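Peptide amidase (Stenotrophomonas maltophilia, PDB 1M22) probably hydrolyses amide bonds, as a member of the amidase signature family of hydrolases. Local coordinates at residues A[81-87]-A[122-128]; A[34-38]-A[175-179]. All coordinates share one frame; numbering follows the deposited sequence.

Contact 1. Residues A[81-87]-A[122-128]; sequences IPLLLKD and AVVLGKT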
loop_
_atom_site.group_PDB
_atom_site.type_symbol
_atom_site.label_atom_id
_atom_site.label_comp_id
_atom_site.label_asym_id
_atom_site.label_seq_id
_atom_site.Cartn_x
_atom_site.Cartn_y
_atom_site.Cartn_z
ATOM N N ILE A 81 -18.884 4.687 -2.883
ATOM C CA ILE A 81 -17.629 5.268 -2.397
ATOM C C ILE A 81 -16.552 5.306 -3.486
ATOM O O ILE A 81 -16.185 4.270 -4.033
ATOM C CB ILE A 81 -17.092 4.459 -1.191
ATOM C CG1 ILE A 81 -18.094 4.519 -0.036
ATOM C CG2 ILE A 81 -15.726 4.986 -0.766
ATOM C CD1 ILE A 81 -18.291 5.901 0.557
ATOM N N PRO A 82 -16.035 6.506 -3.814
ATOM C CA PRO A 82 -14.997 6.637 -4.847
ATOM C C PRO A 82 -13.600 6.302 -4.340
ATOM O O PRO A 82 -13.190 6.771 -3.274
ATOM C CB PRO A 82 -15.089 8.109 -5.263
ATOM C CG PRO A 82 -16.451 8.547 -4.787
ATOM C CD PRO A 82 -16.592 7.824 -3.478
ATOM N N LEU A 83 -12.862 5.517 -5.120
ATOM C CA LEU A 83 -11.509 5.130 -4.744
ATOM C C LEU A 83 -10.544 5.136 -5.924
ATOM O O LEU A 83 -10.959 5.230 -7.083
ATOM C CB LEU A 83 -11.531 3.746 -4.082
ATOM C CG LEU A 83 -12.127 2.558 -4.845
ATOM C CD1 LEU A 83 -11.174 2.099 -5.943
ATOM C CD2 LEU A 83 -12.387 1.416 -3.866
ATOM N N LEU A 84 -9.253 5.051 -5.616
ATOM C CA LEU A 84 -8.198 5.031 -6.630
ATOM C C LEU A 84 -7.395 3.738 -6.528
ATOM O O LEU A 84 -7.273 3.161 -5.446
ATOM C CB LEU A 84 -7.277 6.239 -6.453
ATOM C CG LEU A 84 -7.875 7.588 -6.869
ATOM C CD1 LEU A 84 -7.092 8.709 -6.214
ATOM C CD2 LEU A 84 -7.850 7.728 -8.388
ATOM N N LEU A 85 -6.837 3.298 -7.653
ATOM C CA LEU A 85 -6.064 2.058 -7.717
ATOM C C LEU A 85 -4.653 2.270 -8.248
ATOM O O LEU A 85 -4.476 2.914 -9.282
ATOM C CB LEU A 85 -6.756 1.063 -8.652
ATOM C CG LEU A 85 -8.206 0.663 -8.390
ATOM C CD1 LEU A 85 -8.755 -0.053 -9.612
ATOM C CD2 LEU A 85 -8.284 -0.222 -7.157
ATOM N N LYS A 86 -3.654 1.722 -7.560
ATOM C CA LYS A 86 -2.269 1.822 -8.018
ATOM C C LYS A 86 -2.230 1.275 -9.452
ATOM O O LYS A 86 -2.871 0.263 -9.754
ATOM C CB LYS A 86 -1.365 0.997 -7.104
ATOM C CG LYS A 86 0.119 1.072 -7.423
ATOM C CD LYS A 86 0.902 0.331 -6.349
ATOM C CE LYS A 86 2.405 0.375 -6.569
ATOM N NZ LYS A 86 3.126 -0.317 -5.463
ATOM N N ASP A 87 -1.463 1.923 -10.330
ATOM C CA ASP A 87 -1.436 1.509 -11.724
ATOM C C ASP A 87 -0.732 0.220 -12.118
ATOM O O ASP A 87 -0.291 0.071 -13.262
ATOM C CB ASP A 87 -0.964 2.658 -12.620
ATOM C CG ASP A 87 -1.378 2.462 -14.071
ATOM O OD1 ASP A 87 -2.518 1.999 -14.308
ATOM O OD2 ASP A 87 -0.576 2.776 -14.972
ATOM N N ALA A 122 -18.185 0.106 -4.980
ATOM C CA ALA A 122 -17.208 1.185 -5.033
ATOM C C ALA A 122 -17.117 1.756 -6.443
ATOM O O ALA A 122 -17.360 1.060 -7.429
ATOM C CB ALA A 122 -15.836 0.687 -4.578
ATOM N N VAL A 123 -16.779 3.037 -6.521
ATOM C CA VAL A 123 -16.635 3.738 -7.789
ATOM C C VAL A 123 -15.143 3.933 -8.044
ATOM O O VAL A 123 -14.436 4.484 -7.202
ATOM C CB VAL A 123 -17.318 5.122 -7.729
ATOM C CG1 VAL A 123 -16.992 5.931 -8.983
ATOM C CG2 VAL A 123 -18.823 4.949 -7.582
ATOM N N VAL A 124 -14.657 3.471 -9.190
ATOM C CA VAL A 124 -13.244 3.631 -9.510
ATOM C C VAL A 124 -13.022 4.987 -10.175
ATOM O O VAL A 124 -13.496 5.228 -11.281
ATOM C CB VAL A 124 -12.754 2.509 -10.451
ATOM C CG1 VAL A 124 -11.280 2.707 -10.785
ATOM C CG2 VAL A 124 -12.970 1.154 -9.791
ATOM N N LEU A 125 -12.318 5.880 -9.487
ATOM C CA LEU A 125 -12.038 7.211 -10.020
ATOM C C LEU A 125 -10.931 7.188 -11.065
ATOM O O LEU A 125 -10.935 7.988 -12.002
ATOM C CB LEU A 125 -11.615 8.165 -8.901
ATOM C CG LEU A 125 -12.652 8.679 -7.905
ATOM C CD1 LEU A 125 -11.938 9.444 -6.800
ATOM C CD2 LEU A 125 -13.659 9.576 -8.611
ATOM N N GLY A 126 -9.982 6.275 -10.892
ATOM C CA GLY A 126 -8.870 6.183 -11.816
ATOM C C GLY A 126 -7.707 5.412 -11.227
ATOM O O GLY A 126 -7.868 4.694 -10.237
ATOM N N LYS A 127 -6.535 5.579 -11.833
ATOM C CA LYS A 127 -5.317 4.893 -11.418
ATOM C C LYS A 127 -4.287 5.880 -10.884
ATOM O O LYS A 127 -4.216 7.021 -11.341
ATOM C CB LYS A 127 -4.713 4.140 -12.609
ATOM C CG LYS A 127 -5.708 3.311 -13.417
ATOM C CD LYS A 127 -6.335 2.192 -12.596
ATOM C CE LYS A 127 -5.320 1.116 -12.238
ATOM N NZ LYS A 127 -4.771 0.417 -13.440
ATOM N N THR A 128 -3.482 5.440 -9.922
ATOM C CA THR A 128 -2.460 6.299 -9.341
ATOM C C THR A 128 -1.047 5.959 -9.793
ATOM O O THR A 128 -0.719 4.803 -10.085
ATOM C CB THR A 128 -2.503 6.262 -7.803
ATOM O OG1 THR A 128 -2.501 4.900 -7.356
ATOM C CG2 THR A 128 -3.747 6.974 -7.294
#

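Contact 2. Residues A[34-38]-A[175-179]; sequences YLQRI and ANLAS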
loop_
_atom_site.group_PDB
_atom_site.type_symbol
_atom_site.label_atom_id
_atom_site.label_comp_id
_atom_site.label_asym_id
_atom_site.label_seq_id
_atom_site.Cartn_x
_atom_site.Cartn_y
_atom_site.Cartn_z
ATOM N N TYR A 34 -14.423 14.984 -6.006
ATOM C CA TYR A 34 -13.053 14.492 -6.022
ATOM C C TYR A 34 -12.386 14.796 -7.364
ATOM O O TYR A 34 -11.223 15.197 -7.406
ATOM C CB TYR A 34 -13.013 12.984 -5.756
ATOM C CG TYR A 34 -13.200 12.601 -4.304
ATOM C CD1 TYR A 34 -12.385 13.141 -3.306
ATOM C CD2 TYR A 34 -14.160 11.663 -3.930
ATOM C CE1 TYR A 34 -12.520 12.755 -1.972
ATOM C CE2 TYR A 34 -14.302 11.268 -2.599
ATOM C CZ TYR A 34 -13.479 11.815 -1.627
ATOM O OH TYR A 34 -13.602 11.413 -0.315
ATOM N N LEU A 35 -13.124 14.615 -8.459
ATOM C CA LEU A 35 -12.571 14.875 -9.784
ATOM C C LEU A 35 -12.172 16.339 -9.936
ATOM O O LEU A 35 -11.146 16.651 -10.542
ATOM C CB LEU A 35 -13.576 14.479 -10.870
ATOM C CG LEU A 35 -13.797 12.969 -11.020
ATOM C CD1 LEU A 35 -14.926 12.705 -12.003
ATOM C CD2 LEU A 35 -12.505 12.307 -11.488
ATOM N N GLN A 36 -12.976 17.235 -9.375
ATOM C CA GLN A 36 -12.673 18.659 -9.457
ATOM C C GLN A 36 -11.418 18.966 -8.640
ATOM O O GLN A 36 -10.581 19.772 -9.052
ATOM C CB GLN A 36 -13.856 19.483 -8.940
ATOM C CG GLN A 36 -13.679 20.985 -9.094
ATOM C CD GLN A 36 -14.939 21.755 -8.751
ATOM O OE1 GLN A 36 -15.997 21.530 -9.340
ATOM N NE2 GLN A 36 -14.831 22.672 -7.795
ATOM N N ARG A 37 -11.286 18.315 -7.487
ATOM C CA ARG A 37 -10.126 18.523 -6.627
ATOM C C ARG A 37 -8.871 17.965 -7.302
ATOM O O ARG A 37 -7.792 18.549 -7.204
ATOM C CB ARG A 37 -10.360 17.861 -5.264
ATOM C CG ARG A 37 -9.328 18.218 -4.204
ATOM C CD ARG A 37 -9.789 17.749 -2.830
ATOM N NE ARG A 37 -8.749 17.865 -1.811
ATOM C CZ ARG A 37 -8.424 18.984 -1.173
ATOM N NH1 ARG A 37 -9.057 20.120 -1.434
ATOM N NH2 ARG A 37 -7.455 18.967 -0.268
ATOM N N ILE A 38 -9.014 16.837 -7.992
ATOM C CA ILE A 38 -7.890 16.244 -8.704
ATOM C C ILE A 38 -7.418 17.225 -9.779
ATOM O O ILE A 38 -6.220 17.429 -9.970
ATOM C CB ILE A 38 -8.296 14.901 -9.355
ATOM C CG1 ILE A 38 -8.480 13.840 -8.264
ATOM C CG2 ILE A 38 -7.242 14.460 -10.365
ATOM C CD1 ILE A 38 -9.045 12.524 -8.758
ATOM N N ALA A 175 -4.174 13.859 0.358
ATOM C CA ALA A 175 -4.665 15.108 -0.224
ATOM C C ALA A 175 -6.168 15.108 -0.464
ATOM O O ALA A 175 -6.696 16.024 -1.084
ATOM C CB ALA A 175 -3.931 15.385 -1.536
ATOM N N ASN A 176 -6.853 14.084 0.029
ATOM C CA ASN A 176 -8.297 13.968 -0.139
ATOM C C ASN A 176 -8.754 14.006 -1.601
ATOM O O ASN A 176 -9.740 14.669 -1.946
ATOM C CB ASN A 176 -9.023 15.046 0.680
ATOM C CG ASN A 176 -8.981 14.768 2.176
ATOM O OD1 ASN A 176 -8.158 15.326 2.906
ATOM N ND2 ASN A 176 -9.864 13.894 2.637
ATOM N N LEU A 177 -8.039 13.275 -2.453
ATOM C CA LEU A 177 -8.378 13.182 -3.869
ATOM C C LEU A 177 -9.338 12.014 -4.109
ATOM O O LEU A 177 -9.834 11.823 -5.215
ATOM C CB LEU A 177 -7.121 12.988 -4.718
ATOM C CG LEU A 177 -6.036 14.061 -4.616
ATOM C CD1 LEU A 177 -4.954 13.765 -5.640
ATOM C CD2 LEU A 177 -6.625 15.443 -4.859
ATOM N N ALA A 178 -9.569 11.225 -3.063
ATOM C CA ALA A 178 -10.485 10.090 -3.113
ATOM C C ALA A 178 -10.774 9.685 -1.675
ATOM O O ALA A 178 -10.113 10.154 -0.752
ATOM C CB ALA A 178 -9.861 8.924 -3.870
ATOM N N SER A 179 -11.765 8.824 -1.481
ATOM C CA SER A 179 -12.105 8.366 -0.139
ATOM C C SER A 179 -11.007 7.455 0.393
ATOM O O SER A 179 -10.511 7.653 1.501
ATOM C CB SER A 179 -13.431 7.608 -0.158
ATOM O OG SER A 179 -13.657 6.951 1.076
#

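Contact 1. Residues A[81-87]-A[122-128]
D87 and K127 form a salt bridge at the C-terminal ends of two parallel strands. K127 NZ lies 2.9 Å from D87 OD1, on the anti lone pair of that oxygen, the one away from OD2. The lysine chain is folded back, with chi2, chi3 and chi4 all near -65°. This curl lays CE alongside L85 CB and returns NZ to D87. NZ also bonds I89 O, and D87 OD2 bonds S97 OG, so both charged groups have further partners.

Backbone bonds join strands 82-86 and 123-128. L83 is held by both its N and its O: N bonds V123 O at 2.8 Å and O takes L125 N. L85 N reaches G126 O at 3.1 Å, and L85 O accepts T128 N. D87 N closes the pairing on T128 O. Strand 123-128 carries one extra residue here, a beta bulge at L125, whose backbone is locally helical and whose CB points toward strand 82-86. G126 N is buried there without a partner.

P82, L84, K86 and T128 share one face of the sheet. L125 CG sits 3.6 Å from P82 CB, and L84 CD2 packs on L125 CB. T128 CG2 leans on L84 CB at 3.7 Å, while its OG1 bonds S169 OG. K86, an active-site proton donor/acceptor, is fully extended from this face, and its NZ bonds S165, S166 and T184. On the other face L83 CD2 meets A122 CB at 3.6 Å, and the L85 and V124 side chains cross at about a right angle, with CD1 of L85 against CG1 of V124.

This is a beta-alpha-beta unit, with helix 112-119 as the connection. That helix covers L83, L85 and V124. Helix 27-43 covers P82 and L125, and strand 180-185 flanks strand 82-86 on the side away from 123-128.

Contact 2. Residues A[34-38]-A[175-179]
R37 and Y34 of helix 27-43 pack against a Schellman motif, the turn that ends helix 167-174, and the residues just after it. N176, with positive phi, is its C-prime residue. The R37 chain is extended, with CG anti to the backbone N (chi1 -170°). CB points toward the turn. CG touches L177 CD2 at 3.9 Å, the two side chains crossing at about a right angle. CD comes next, 3.2 Å from N176 O. At the tip, NE and NH2 grip A175 O side-on. NE is the straighter donor, at 2.9 Å and 155°, and lies in the carbonyl plane. NH2 approaches from above that plane. A175 O itself lies near the guanidinium plane, so the two bonds hold the group edge-on to the turn.

One turn earlier, Y34 lays its ring along the backbone of 176-179. N176 O sits at the ring edge, 3.3 Å from CD1. I38 CG1 packs on L177 CB, and L177 O is buried with no polar partner. Over the ring face, A178 CA makes a CH-pi contact 3.6 Å from the centroid, 13° off the ring normal.

How the contacts relate
From the N terminus, after helix 13-21 the chain enters helix 27-43, which carries 34-38. Later it forms strand 82-86, passes through helix 112-119 and returns as strand 123-128, where contact 1 closes its loop. Further on comes helix 167-174, and the turn after it closes the larger loop of contact 2. Contact 1 is therefore nested inside contact 2. The two touch directly. S179 N probably hydrogen-bonds P82 O, just before strand 180-185 joins the sheet beside 82-86. L125 CD1 packs on A178 CB at 3.6 Å. Contact 1 ties neighbouring strands of the central sheet, and contact 2 fastens a covering helix to the entry into the next strand.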